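Local coordinates for 2L protein (Yaba-like disease virus, PDB 3IT8), which probably binds and neutralises host tumour necrosis factor, using a poxviral relative of the MHC class I fold, at residues R119-T122 / F127-M130; Y109-N114 / S241-G246; L93-Y98 / G156-M161; F66-S71 / W148-A153. One frame throughout, in Å; residues are numbered along the deposited sequence.

Contact 1 (R119-T122 / F127-M130); sequences RYHT and FTKM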
loop_
_atom_site.group_PDB
_atom_site.type_symbol
_atom_site.label_atom_id
_atom_site.label_comp_id
_atom_site.label_asym_id
_atom_site.label_seq_id
_atom_site.Cartn_x
_atom_site.Cartn_y
_atom_site.Cartn_z
ATOM N N ARG D 119 30.773 0.113 -25.282
ATOM C CA ARG D 119 29.930 -0.509 -24.259
ATOM C C ARG D 119 28.487 -0.034 -24.423
ATOM O O ARG D 119 28.239 1.149 -24.628
ATOM C CB ARG D 119 30.488 -0.115 -22.889
ATOM C CG ARG D 119 29.613 -0.398 -21.707
ATOM C CD ARG D 119 30.259 0.141 -20.430
ATOM N NE ARG D 119 31.447 -0.604 -20.038
ATOM C CZ ARG D 119 32.689 -0.146 -20.142
ATOM N NH1 ARG D 119 32.907 1.066 -20.629
ATOM N NH2 ARG D 119 33.711 -0.906 -19.761
ATOM N N TYR D 120 27.535 -0.952 -24.342
ATOM C CA TYR D 120 26.131 -0.596 -24.518
ATOM C C TYR D 120 25.477 -0.254 -23.197
ATOM O O TYR D 120 25.477 -1.066 -22.278
ATOM C CB TYR D 120 25.361 -1.748 -25.153
ATOM C CG TYR D 120 23.910 -1.434 -25.421
ATOM C CD1 TYR D 120 23.531 -0.700 -26.547
ATOM C CD2 TYR D 120 22.910 -1.818 -24.522
ATOM C CE1 TYR D 120 22.189 -0.348 -26.764
ATOM C CE2 TYR D 120 21.573 -1.470 -24.736
ATOM C CZ TYR D 120 21.229 -0.737 -25.854
ATOM O OH TYR D 120 19.929 -0.379 -26.070
ATOM N N HIS D 121 24.913 0.947 -23.102
ATOM C CA HIS D 121 24.258 1.370 -21.869
ATOM C C HIS D 121 22.749 1.270 -21.943
ATOM O O HIS D 121 22.097 1.883 -22.786
ATOM C CB HIS D 121 24.678 2.793 -21.489
ATOM C CG HIS D 121 26.065 2.872 -20.930
ATOM N ND1 HIS D 121 26.450 2.175 -19.804
ATOM C CD2 HIS D 121 27.166 3.538 -21.353
ATOM C CE1 HIS D 121 27.727 2.408 -19.559
ATOM N NE2 HIS D 121 28.185 3.232 -20.485
ATOM N N THR D 122 22.212 0.461 -21.043
ATOM C CA THR D 122 20.785 0.218 -20.937
ATOM C C THR D 122 19.992 1.504 -20.743
ATOM O O THR D 122 18.883 1.641 -21.256
ATOM C CB THR D 122 20.518 -0.742 -19.769
ATOM O OG1 THR D 122 20.392 -2.071 -20.281
ATOM C CG2 THR D 122 19.275 -0.350 -19.002
ATOM N N PHE D 127 25.523 3.049 -27.618
ATOM C CA PHE D 127 26.861 2.614 -27.247
ATOM C C PHE D 127 27.684 3.795 -26.747
ATOM O O PHE D 127 27.432 4.941 -27.121
ATOM C CB PHE D 127 27.586 1.983 -28.440
ATOM C CG PHE D 127 27.205 0.559 -28.701
ATOM C CD1 PHE D 127 26.177 0.251 -29.581
ATOM C CD2 PHE D 127 27.862 -0.478 -28.049
ATOM C CE1 PHE D 127 25.806 -1.077 -29.808
ATOM C CE2 PHE D 127 27.496 -1.802 -28.270
ATOM C CZ PHE D 127 26.465 -2.103 -29.151
ATOM N N THR D 128 28.671 3.510 -25.901
ATOM C CA THR D 128 29.549 4.541 -25.373
ATOM C C THR D 128 30.990 4.067 -25.431
ATOM O O THR D 128 31.275 2.911 -25.125
ATOM C CB THR D 128 29.230 4.857 -23.926
ATOM O OG1 THR D 128 27.829 5.098 -23.798
ATOM C CG2 THR D 128 29.999 6.090 -23.480
ATOM N N LYS D 129 31.891 4.964 -25.822
ATOM C CA LYS D 129 33.314 4.653 -25.914
ATOM C C LYS D 129 33.831 3.981 -24.640
ATOM O O LYS D 129 33.405 4.312 -23.535
ATOM C CB LYS D 129 34.099 5.939 -26.173
ATOM C CG LYS D 129 33.551 7.130 -25.409
ATOM C CD LYS D 129 34.644 7.933 -24.719
ATOM C CE LYS D 129 35.582 8.620 -25.706
ATOM N NZ LYS D 129 36.626 9.449 -25.010
ATOM N N MET D 130 34.731 3.016 -24.802
ATOM C CA MET D 130 35.320 2.326 -23.657
ATOM C C MET D 130 36.750 2.803 -23.508
ATOM O O MET D 130 37.403 2.510 -22.513
ATOM C CB MET D 130 35.328 0.811 -23.857
ATOM C CG MET D 130 33.964 0.157 -23.772
ATOM S SD MET D 130 34.090 -1.623 -23.559
ATOM C CE MET D 130 34.120 -2.152 -25.229
#
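R119 and T128 form an antiparallel hydrogen-bonded pair, held by two backbone bonds. R119 N donates to T128 O at 2.8 Å along a practically straight path (179°), and T128 N returns a bond to R119 O at 2.7 Å. The adjoining pair, Y120 and F127, is non-hydrogen-bonded and is joined through its rings instead. The edge of Y120 turns to the face of F127, the planes lying at 70° with centroids 5.4 Å apart, and Y120 CB adds a CH-pi contact, 4.2 Å from the centroid of the F127 ring. The two residues belong to the hairpin of strands 115-121 and 126-129, which ends one side of the eight-stranded sheet of the MHC-like platform. Their face of the sheet looks to helix 148-174, where F127 also packs on W148 and L155. On the reverse face R119 meets M130, whose CG lies over one side of the guanidinium group, 3.4 Å from R119 NH1. The arginine's CG is anti to the backbone N (chi1 167°) and its chain bends at chi3, bringing the guanidinium next to the methionine. The charged end is gripped mainly by the Ig-like part of the chain: NH2 makes a salt bridge with E247 and a hydrogen bond to N242 O, and NE has a weak, long ion pair with E244.

Contact 2 (Y109-N114 / S241-G246); sequences YVETAN and SNYEPG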
loop_
_atom_site.group_PDB
_atom_site.type_symbol
_atom_site.label_atom_id
_atom_site.label_comp_id
_atom_site.label_asym_id
_atom_site.label_seq_id
_atom_site.Cartn_x
_atom_site.Cartn_y
_atom_site.Cartn_z
ATOM N N TYR D 109 29.164 -5.397 -24.432
ATOM C CA TYR D 109 30.097 -4.512 -25.100
ATOM C C TYR D 109 30.710 -5.171 -26.323
ATOM O O TYR D 109 30.606 -6.384 -26.511
ATOM C CB TYR D 109 31.180 -4.080 -24.129
ATOM C CG TYR D 109 32.001 -5.216 -23.574
ATOM C CD1 TYR D 109 33.143 -5.678 -24.239
ATOM C CD2 TYR D 109 31.687 -5.781 -22.334
ATOM C CE1 TYR D 109 33.954 -6.657 -23.676
ATOM C CE2 TYR D 109 32.492 -6.767 -21.762
ATOM C CZ TYR D 109 33.623 -7.195 -22.433
ATOM O OH TYR D 109 34.434 -8.139 -21.849
ATOM N N VAL D 110 31.340 -4.354 -27.160
ATOM C CA VAL D 110 31.959 -4.830 -28.375
ATOM C C VAL D 110 33.446 -4.591 -28.273
ATOM O O VAL D 110 33.860 -3.473 -28.008
ATOM C CB VAL D 110 31.403 -4.058 -29.600
ATOM C CG1 VAL D 110 32.236 -4.351 -30.843
ATOM C CG2 VAL D 110 29.958 -4.449 -29.839
ATOM N N GLU D 111 34.246 -5.638 -28.448
ATOM C CA GLU D 111 35.692 -5.474 -28.429
ATOM C C GLU D 111 36.287 -5.916 -29.767
ATOM O O GLU D 111 35.669 -6.653 -30.535
ATOM C CB GLU D 111 36.341 -6.233 -27.277
ATOM C CG GLU D 111 36.013 -7.682 -27.225
ATOM C CD GLU D 111 36.710 -8.376 -26.075
ATOM O OE1 GLU D 111 36.794 -7.768 -24.976
ATOM O OE2 GLU D 111 37.159 -9.534 -26.266
ATOM N N THR D 112 37.494 -5.433 -30.027
ATOM C CA THR D 112 38.223 -5.693 -31.256
ATOM C C THR D 112 39.491 -6.446 -30.908
ATOM O O THR D 112 39.848 -6.543 -29.742
ATOM C CB THR D 112 38.543 -4.339 -31.932
ATOM O OG1 THR D 112 37.598 -4.099 -32.977
ATOM C CG2 THR D 112 39.942 -4.291 -32.470
ATOM N N ALA D 113 40.163 -7.007 -31.903
ATOM C CA ALA D 113 41.404 -7.725 -31.629
ATOM C C ALA D 113 42.406 -6.735 -31.013
ATOM O O ALA D 113 43.350 -7.134 -30.331
ATOM C CB ALA D 113 41.965 -8.317 -32.921
ATOM N N ASN D 114 42.174 -5.441 -31.250
ATOM C CA ASN D 114 43.031 -4.375 -30.742
ATOM C C ASN D 114 42.643 -3.932 -29.339
ATOM O O ASN D 114 43.377 -3.176 -28.701
ATOM C CB ASN D 114 42.988 -3.167 -31.672
ATOM C CG ASN D 114 43.305 -3.530 -33.096
ATOM O OD1 ASN D 114 44.312 -4.191 -33.374
ATOM N ND2 ASN D 114 42.449 -3.101 -34.019
ATOM N N SER D 241 40.991 0.638 -15.195
ATOM C CA SER D 241 40.892 -0.272 -16.335
ATOM C C SER D 241 39.818 0.219 -17.284
ATOM O O SER D 241 38.933 0.952 -16.873
ATOM C CB SER D 241 40.546 -1.690 -15.857
ATOM O OG SER D 241 40.379 -2.576 -16.947
ATOM N N ASN D 242 39.901 -0.166 -18.553
ATOM C CA ASN D 242 38.887 0.244 -19.520
ATOM C C ASN D 242 37.620 -0.562 -19.287
ATOM O O ASN D 242 36.537 -0.199 -19.743
ATOM C CB ASN D 242 39.377 0.022 -20.941
ATOM C CG ASN D 242 40.450 0.987 -21.326
ATOM O OD1 ASN D 242 40.302 2.191 -21.130
ATOM N ND2 ASN D 242 41.542 0.473 -21.886
ATOM N N TYR D 243 37.774 -1.667 -18.573
ATOM C CA TYR D 243 36.662 -2.532 -18.260
ATOM C C TYR D 243 36.175 -2.222 -16.847
ATOM O O TYR D 243 36.942 -1.724 -16.023
ATOM C CB TYR D 243 37.099 -3.999 -18.332
ATOM C CG TYR D 243 37.507 -4.463 -19.702
ATOM C CD1 TYR D 243 38.836 -4.439 -20.097
ATOM C CD2 TYR D 243 36.553 -4.909 -20.620
ATOM C CE1 TYR D 243 39.216 -4.851 -21.382
ATOM C CE2 TYR D 243 36.920 -5.318 -21.903
ATOM C CZ TYR D 243 38.256 -5.283 -22.273
ATOM O OH TYR D 243 38.625 -5.668 -23.537
ATOM N N GLU D 244 34.905 -2.518 -16.572
ATOM C CA GLU D 244 34.328 -2.313 -15.247
ATOM C C GLU D 244 34.271 -3.692 -14.598
ATOM O O GLU D 244 33.969 -4.669 -15.274
ATOM C CB GLU D 244 32.910 -1.767 -15.363
ATOM C CG GLU D 244 32.765 -0.592 -16.295
ATOM C CD GLU D 244 31.311 -0.255 -16.569
ATOM O OE1 GLU D 244 30.551 -1.169 -16.972
ATOM O OE2 GLU D 244 30.924 0.919 -16.390
ATOM N N PRO D 245 34.572 -3.798 -13.292
ATOM C CA PRO D 245 34.513 -5.124 -12.662
ATOM C C PRO D 245 33.163 -5.781 -12.933
ATOM O O PRO D 245 32.116 -5.141 -12.809
ATOM C CB PRO D 245 34.750 -4.819 -11.185
ATOM C CG PRO D 245 34.342 -3.382 -11.047
ATOM C CD PRO D 245 34.881 -2.760 -12.297
ATOM N N GLY D 246 33.194 -7.058 -13.307
ATOM C CA GLY D 246 31.964 -7.751 -13.647
ATOM C C GLY D 246 32.027 -8.178 -15.114
ATOM O O GLY D 246 31.575 -9.273 -15.479
#
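E111 OE1 accepts a hydrogen bond from the hydroxyl of Y243, with Y243 OH 3.1 Å from E111 OE1. The donor approaches from above the carboxylate plane, 40° out of it, and the flat groups of the two residues stand steeply against each other. The glutamate chain is extended beyond CG, which carries OE1 away from its strand and up to the end of the tyrosine. Beside this bond the same tyrosine leans on a second aromatic ring. Y243 presents its edge to the face of Y109 in an offset edge-to-face pair, with centroids 5.6 Å apart and planes at 63°. Its CE2 leads, 3.7 Å from Y109 CE1, and also lies 3.8 Å from Y109 OH. Y109 already points at the loop from its CA, and chi1 of 61° sets its CG between the backbone N and the carbonyl carbon, with the ring reaching Y243. This is a junction between domains: strand 103-112 belongs to the sheet of the MHC-like platform, whereas residues 241-246 lie in an Ig-like loop between strands 213-218 and 254-255, and the Y243 side chain spans from one to the other. P116 of the next platform strand also packs against Y243, while Y109 OH has a weak hydrogen bond from G249 N. At the base of the tyrosine the loop folds as an ST turn, in which Y243 N donates to S241 OG at 3.2 Å.

Contact 3 (L93-Y98 / G156-M161); sequences LITGCY and GGFEYM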
loop_
_atom_site.group_PDB
_atom_site.type_symbol
_atom_site.label_atom_id
_atom_site.label_comp_id
_atom_site.label_asym_id
_atom_site.label_seq_id
_atom_site.Cartn_x
_atom_site.Cartn_y
_atom_site.Cartn_z
ATOM N N LEU D 93 31.230 -9.671 -29.694
ATOM C CA LEU D 93 30.112 -9.106 -28.951
ATOM C C LEU D 93 30.053 -9.867 -27.630
ATOM O O LEU D 93 29.645 -11.019 -27.586
ATOM C CB LEU D 93 28.809 -9.287 -29.708
ATOM C CG LEU D 93 27.598 -8.810 -28.899
ATOM C CD1 LEU D 93 27.775 -7.346 -28.563
ATOM C CD2 LEU D 93 26.295 -9.036 -29.679
ATOM N N ILE D 94 30.485 -9.226 -26.553
ATOM C CA ILE D 94 30.504 -9.858 -25.239
ATOM C C ILE D 94 29.329 -9.367 -24.415
ATOM O O ILE D 94 29.200 -8.181 -24.138
ATOM C CB ILE D 94 31.809 -9.518 -24.482
ATOM C CG1 ILE D 94 33.022 -9.893 -25.329
ATOM C CG2 ILE D 94 31.860 -10.264 -23.163
ATOM C CD1 ILE D 94 33.025 -11.314 -25.777
ATOM N N THR D 95 28.455 -10.279 -24.024
ATOM C CA THR D 95 27.298 -9.888 -23.229
ATOM C C THR D 95 26.993 -11.005 -22.242
ATOM O O THR D 95 27.259 -12.168 -22.529
ATOM C CB THR D 95 26.079 -9.619 -24.135
ATOM O OG1 THR D 95 25.032 -9.017 -23.370
ATOM C CG2 THR D 95 25.577 -10.909 -24.760
ATOM N N GLY D 96 26.459 -10.649 -21.078
ATOM C CA GLY D 96 26.166 -11.643 -20.062
ATOM C C GLY D 96 25.898 -10.999 -18.715
ATOM O O GLY D 96 25.772 -9.775 -18.616
ATOM N N CYS D 97 25.798 -11.804 -17.670
ATOM C CA CYS D 97 25.531 -11.259 -16.342
ATOM C C CYS D 97 26.207 -12.080 -15.251
ATOM O O CYS D 97 26.843 -13.102 -15.531
ATOM C CB CYS D 97 24.026 -11.195 -16.066
ATOM S SG CYS D 97 23.239 -12.798 -15.730
ATOM N N TYR D 98 26.059 -11.637 -14.005
ATOM C CA TYR D 98 26.693 -12.315 -12.889
ATOM C C TYR D 98 26.011 -12.050 -11.560
ATOM O O TYR D 98 25.369 -11.021 -11.365
ATOM C CB TYR D 98 28.147 -11.864 -12.777
ATOM C CG TYR D 98 28.274 -10.395 -12.465
ATOM C CD1 TYR D 98 28.316 -9.941 -11.145
ATOM C CD2 TYR D 98 28.310 -9.450 -13.490
ATOM C CE1 TYR D 98 28.389 -8.572 -10.857
ATOM C CE2 TYR D 98 28.381 -8.089 -13.219
ATOM C CZ TYR D 98 28.419 -7.653 -11.903
ATOM O OH TYR D 98 28.451 -6.301 -11.649
ATOM N N GLY D 156 20.147 -4.968 -26.038
ATOM C CA GLY D 156 19.635 -4.177 -24.940
ATOM C C GLY D 156 18.703 -4.971 -24.042
ATOM O O GLY D 156 18.819 -4.921 -22.817
ATOM N N GLY D 157 17.775 -5.711 -24.643
ATOM C CA GLY D 157 16.842 -6.486 -23.855
ATOM C C GLY D 157 17.500 -7.504 -22.944
ATOM O O GLY D 157 17.178 -7.596 -21.749
ATOM N N PHE D 158 18.428 -8.269 -23.514
ATOM C CA PHE D 158 19.134 -9.305 -22.787
ATOM C C PHE D 158 19.863 -8.685 -21.608
ATOM O O PHE D 158 19.824 -9.208 -20.481
ATOM C CB PHE D 158 20.140 -9.977 -23.709
ATOM C CG PHE D 158 20.740 -11.229 -23.143
ATOM C CD1 PHE D 158 19.939 -12.322 -22.829
ATOM C CD2 PHE D 158 22.113 -11.327 -22.948
ATOM C CE1 PHE D 158 20.500 -13.497 -22.329
ATOM C CE2 PHE D 158 22.682 -12.494 -22.449
ATOM C CZ PHE D 158 21.876 -13.585 -22.138
ATOM N N GLU D 159 20.516 -7.556 -21.875
ATOM C CA GLU D 159 21.284 -6.867 -20.855
ATOM C C GLU D 159 20.381 -6.211 -19.820
ATOM O O GLU D 159 20.718 -6.135 -18.646
ATOM C CB GLU D 159 22.186 -5.815 -21.490
ATOM C CG GLU D 159 23.364 -5.436 -20.619
ATOM C CD GLU D 159 24.164 -4.288 -21.183
ATOM O OE1 GLU D 159 24.367 -4.236 -22.413
ATOM O OE2 GLU D 159 24.605 -3.440 -20.391
ATOM N N TYR D 160 19.222 -5.750 -20.250
ATOM C CA TYR D 160 18.317 -5.096 -19.330
ATOM C C TYR D 160 17.677 -6.043 -18.326
ATOM O O TYR D 160 17.444 -5.671 -17.181
ATOM C CB TYR D 160 17.211 -4.386 -20.089
ATOM C CG TYR D 160 16.289 -3.621 -19.171
ATOM C CD1 TYR D 160 16.698 -2.422 -18.583
ATOM C CD2 TYR D 160 15.013 -4.106 -18.862
ATOM C CE1 TYR D 160 15.868 -1.719 -17.709
ATOM C CE2 TYR D 160 14.173 -3.411 -17.984
ATOM C CZ TYR D 160 14.613 -2.217 -17.408
ATOM O OH TYR D 160 13.813 -1.548 -16.503
ATOM N N MET D 161 17.366 -7.264 -18.740
ATOM C CA MET D 161 16.719 -8.181 -17.817
ATOM C C MET D 161 16.772 -9.638 -18.256
ATOM O O MET D 161 16.872 -10.544 -17.423
ATOM C CB MET D 161 15.268 -7.765 -17.631
ATOM C CG MET D 161 14.528 -8.606 -16.635
ATOM S SD MET D 161 12.792 -8.128 -16.496
ATOM C CE MET D 161 12.967 -6.458 -16.053
#
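F158 lays one edge of its ring against the side chain of T95, which meets it with both branches. T95 OG1 is near the ring plane at the edge, 3.7 Å from F158 CD2, and T95 CG2 comes alongside, 3.9 Å from F158 CD2 and 4.0 Å from F158 CE2. The threonine hydroxyl has its polar partner on the adjacent strand, where it hydrogen-bonds to Y107 O, so toward the phenylalanine it offers plain van der Waals contact. G96 follows with its backbone, its CA lying 4.3 Å from F158 CE2, where the CA atoms of G96 and E159 are 6.9 Å apart. In the phenylalanine, chi1 of -169° swings the ring away from the backbone N and down from helix 148-174 to the sheet. The helix widens into a pi-type turn over residues 156-161. Here, as in MHC class I proteins, a long helix lies across the floor of an antiparallel sheet. F158 stacks on Y5 of strand 2-10 beyond T95, E159 O is bonded by S106 OG of strand 103-112, and C97 continues the packing of strand 90-100 on the helix at C163 and I167.

Contact 4 (F66-S71 / W148-A153); sequences FNFWYS and WKDVKA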
loop_
_atom_site.group_PDB
_atom_site.type_symbol
_atom_site.label_atom_id
_atom_site.label_comp_id
_atom_site.label_asym_id
_atom_site.label_seq_id
_atom_site.Cartn_x
_atom_site.Cartn_y
_atom_site.Cartn_z
ATOM N N PHE D 66 21.947 -16.182 -33.812
ATOM C CA PHE D 66 23.265 -16.261 -34.440
ATOM C C PHE D 66 23.355 -15.695 -35.855
ATOM O O PHE D 66 24.230 -14.880 -36.143
ATOM C CB PHE D 66 23.777 -17.694 -34.472
ATOM C CG PHE D 66 25.163 -17.805 -34.999
ATOM C CD1 PHE D 66 26.250 -17.573 -34.178
ATOM C CD2 PHE D 66 25.388 -18.081 -36.334
ATOM C CE1 PHE D 66 27.552 -17.611 -34.681
ATOM C CE2 PHE D 66 26.688 -18.121 -36.849
ATOM C CZ PHE D 66 27.769 -17.887 -36.021
ATOM N N ASN D 67 22.469 -16.131 -36.742
ATOM C CA ASN D 67 22.507 -15.638 -38.107
ATOM C C ASN D 67 22.420 -14.126 -38.093
ATOM O O ASN D 67 23.157 -13.464 -38.819
ATOM C CB ASN D 67 21.362 -16.224 -38.932
ATOM C CG ASN D 67 21.373 -17.737 -38.944
ATOM O OD1 ASN D 67 22.427 -18.355 -38.910
ATOM N ND2 ASN D 67 20.198 -18.342 -39.002
ATOM N N PHE D 68 21.537 -13.573 -37.259
ATOM C CA PHE D 68 21.389 -12.121 -37.182
ATOM C C PHE D 68 22.707 -11.451 -36.820
ATOM O O PHE D 68 23.184 -10.569 -37.534
ATOM C CB PHE D 68 20.342 -11.732 -36.152
ATOM C CG PHE D 68 20.367 -10.275 -35.798
ATOM C CD1 PHE D 68 19.688 -9.347 -36.574
ATOM C CD2 PHE D 68 21.107 -9.821 -34.694
ATOM C CE1 PHE D 68 19.732 -7.990 -36.274
ATOM C CE2 PHE D 68 21.161 -8.462 -34.382
ATOM C CZ PHE D 68 20.468 -7.541 -35.179
ATOM N N TRP D 69 23.296 -11.875 -35.708
ATOM C CA TRP D 69 24.548 -11.294 -35.256
ATOM C C TRP D 69 25.719 -11.537 -36.203
ATOM O O TRP D 69 26.479 -10.619 -36.524
ATOM C CB TRP D 69 24.887 -11.809 -33.856
ATOM C CG TRP D 69 24.004 -11.227 -32.793
ATOM C CD1 TRP D 69 23.119 -11.898 -31.990
ATOM C CD2 TRP D 69 23.885 -9.838 -32.446
ATOM N NE1 TRP D 69 22.457 -11.016 -31.171
ATOM C CE2 TRP D 69 22.906 -9.744 -31.426
ATOM C CE3 TRP D 69 24.512 -8.660 -32.899
ATOM C CZ2 TRP D 69 22.537 -8.512 -30.847
ATOM C CZ3 TRP D 69 24.144 -7.439 -32.325
ATOM C CH2 TRP D 69 23.165 -7.380 -31.309
ATOM N N TYR D 70 25.880 -12.768 -36.655
ATOM C CA TYR D 70 26.975 -13.058 -37.565
ATOM C C TYR D 70 26.964 -12.067 -38.721
ATOM O O TYR D 70 27.957 -11.410 -39.022
ATOM C CB TYR D 70 26.854 -14.468 -38.129
ATOM C CG TYR D 70 27.841 -14.703 -39.235
ATOM C CD1 TYR D 70 29.181 -14.959 -38.951
ATOM C CD2 TYR D 70 27.456 -14.585 -40.570
ATOM C CE1 TYR D 70 30.118 -15.089 -39.965
ATOM C CE2 TYR D 70 28.374 -14.704 -41.595
ATOM C CZ TYR D 70 29.711 -14.957 -41.284
ATOM O OH TYR D 70 30.659 -15.062 -42.278
ATOM N N SER D 71 25.817 -11.972 -39.372
ATOM C CA SER D 71 25.668 -11.085 -40.504
ATOM C C SER D 71 25.932 -9.612 -40.170
ATOM O O SER D 71 26.704 -8.945 -40.852
ATOM C CB SER D 71 24.269 -11.246 -41.084
ATOM O OG SER D 71 24.055 -10.277 -42.085
ATOM N N TRP D 148 19.265 -1.193 -36.221
ATOM C CA TRP D 148 19.440 -0.708 -34.856
ATOM C C TRP D 148 18.325 -1.184 -33.918
ATOM O O TRP D 148 18.590 -1.592 -32.779
ATOM C CB TRP D 148 19.497 0.820 -34.843
ATOM C CG TRP D 148 19.722 1.386 -33.486
ATOM C CD1 TRP D 148 18.896 2.236 -32.793
ATOM C CD2 TRP D 148 20.848 1.140 -32.640
ATOM N NE1 TRP D 148 19.445 2.533 -31.566
ATOM C CE2 TRP D 148 20.641 1.874 -31.446
ATOM C CE3 TRP D 148 22.014 0.373 -32.773
ATOM C CZ2 TRP D 148 21.559 1.861 -30.394
ATOM C CZ3 TRP D 148 22.926 0.360 -31.728
ATOM C CH2 TRP D 148 22.693 1.100 -30.552
ATOM N N LYS D 149 17.084 -1.139 -34.400
ATOM C CA LYS D 149 15.957 -1.549 -33.585
ATOM C C LYS D 149 16.145 -2.967 -33.084
ATOM O O LYS D 149 15.777 -3.287 -31.951
ATOM C CB LYS D 149 14.639 -1.419 -34.366
ATOM C CG LYS D 149 14.336 0.008 -34.841
ATOM C CD LYS D 149 14.521 1.046 -33.717
ATOM C CE LYS D 149 14.644 2.473 -34.261
ATOM N NZ LYS D 149 15.218 3.421 -33.264
ATOM N N ASP D 150 16.730 -3.820 -33.917
ATOM C CA ASP D 150 16.950 -5.199 -33.510
ATOM C C ASP D 150 18.080 -5.286 -32.497
ATOM O O ASP D 150 18.030 -6.109 -31.579
ATOM C CB ASP D 150 17.255 -6.077 -34.721
ATOM C CG ASP D 150 16.031 -6.319 -35.579
ATOM O OD1 ASP D 150 14.990 -6.714 -35.016
ATOM O OD2 ASP D 150 16.110 -6.122 -36.810
ATOM N N VAL D 151 19.094 -4.439 -32.659
ATOM C CA VAL D 151 20.209 -4.432 -31.728
ATOM C C VAL D 151 19.654 -4.085 -30.361
ATOM O O VAL D 151 19.888 -4.807 -29.396
ATOM C CB VAL D 151 21.264 -3.405 -32.125
ATOM C CG1 VAL D 151 22.325 -3.316 -31.053
ATOM C CG2 VAL D 151 21.896 -3.799 -33.436
ATOM N N LYS D 152 18.901 -2.988 -30.283
ATOM C CA LYS D 152 18.304 -2.554 -29.021
ATOM C C LYS D 152 17.547 -3.689 -28.359
ATOM O O LYS D 152 17.692 -3.952 -27.170
ATOM C CB LYS D 152 17.327 -1.404 -29.250
ATOM C CG LYS D 152 17.941 -0.029 -29.320
ATOM C CD LYS D 152 16.846 0.991 -29.570
ATOM C CE LYS D 152 17.396 2.396 -29.580
ATOM N NZ LYS D 152 16.358 3.378 -29.969
ATOM N N ALA D 153 16.726 -4.359 -29.144
ATOM C CA ALA D 153 15.920 -5.454 -28.640
ATOM C C ALA D 153 16.707 -6.689 -28.206
ATOM O O ALA D 153 16.516 -7.187 -27.094
ATOM C CB ALA D 153 14.888 -5.833 -29.688
#
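This is a helix-to-helix contact carried mainly by side chains, bridging the two helices that lie over the sheet of the MHC-like platform, 61-82 and 148-174. The axes of the two short segments stay 11.9 Å apart at their closest, with their directions at 122°, and the backbones do not approach: the nearest CA atoms, those of W69 and V151, are 8.9 Å apart. Large aromatic residues from helix 61-82 span the distance. F68 reaches across with the far end of its ring, placing CE1 3.5 Å from D150 CB. F68 CZ is 3.6 Å from that same D150 CB and lies more loosely by V151 N and the CG2 methyl of that valine. It is the methylene of the aspartate that bears the contact; its carboxylate is turned steeply to the ring, at 78°. W69 lies next to F68, which holds its CE2 over the centre of the indole face, and meets the facing helix with the rim of its six-membered ring: W69 CH2 is 4.2 Å from V151 CG1, near the indole plane. Y154 and L155 of the same helix extend the patch, Y154 meeting F68 edge-to-face, and below them W69 meets Y7 of the sheet. The joint is therefore held by dispersion and shape rather than by directed polar bonds. The D150 carboxylate, in the first turn of its helix, would probably be favoured by the partial positive charge of that helix end.

From the N terminus, helix 61-82 gives the first segment of contact 4, and the chain then passes through strand 90-100 (contact 3) and strand 103-112 (contact 2) before the short hairpin of contact 1 closes on itself. Helix 148-174 next completes contact 4 and then contact 3, and the Ig-like loop 241-246 closes contact 2 last, after 126 intervening residues. Contact 1 is thus nested inside the other three loops, whereas contacts 2, 3 and 4 cross one another. Contacts 3 and 4 fasten helix 148-174 to the sheet and to the facing helix; contact 2 ties the platform to the Ig-like domain, with contact 1 touching the same Ig-like loop.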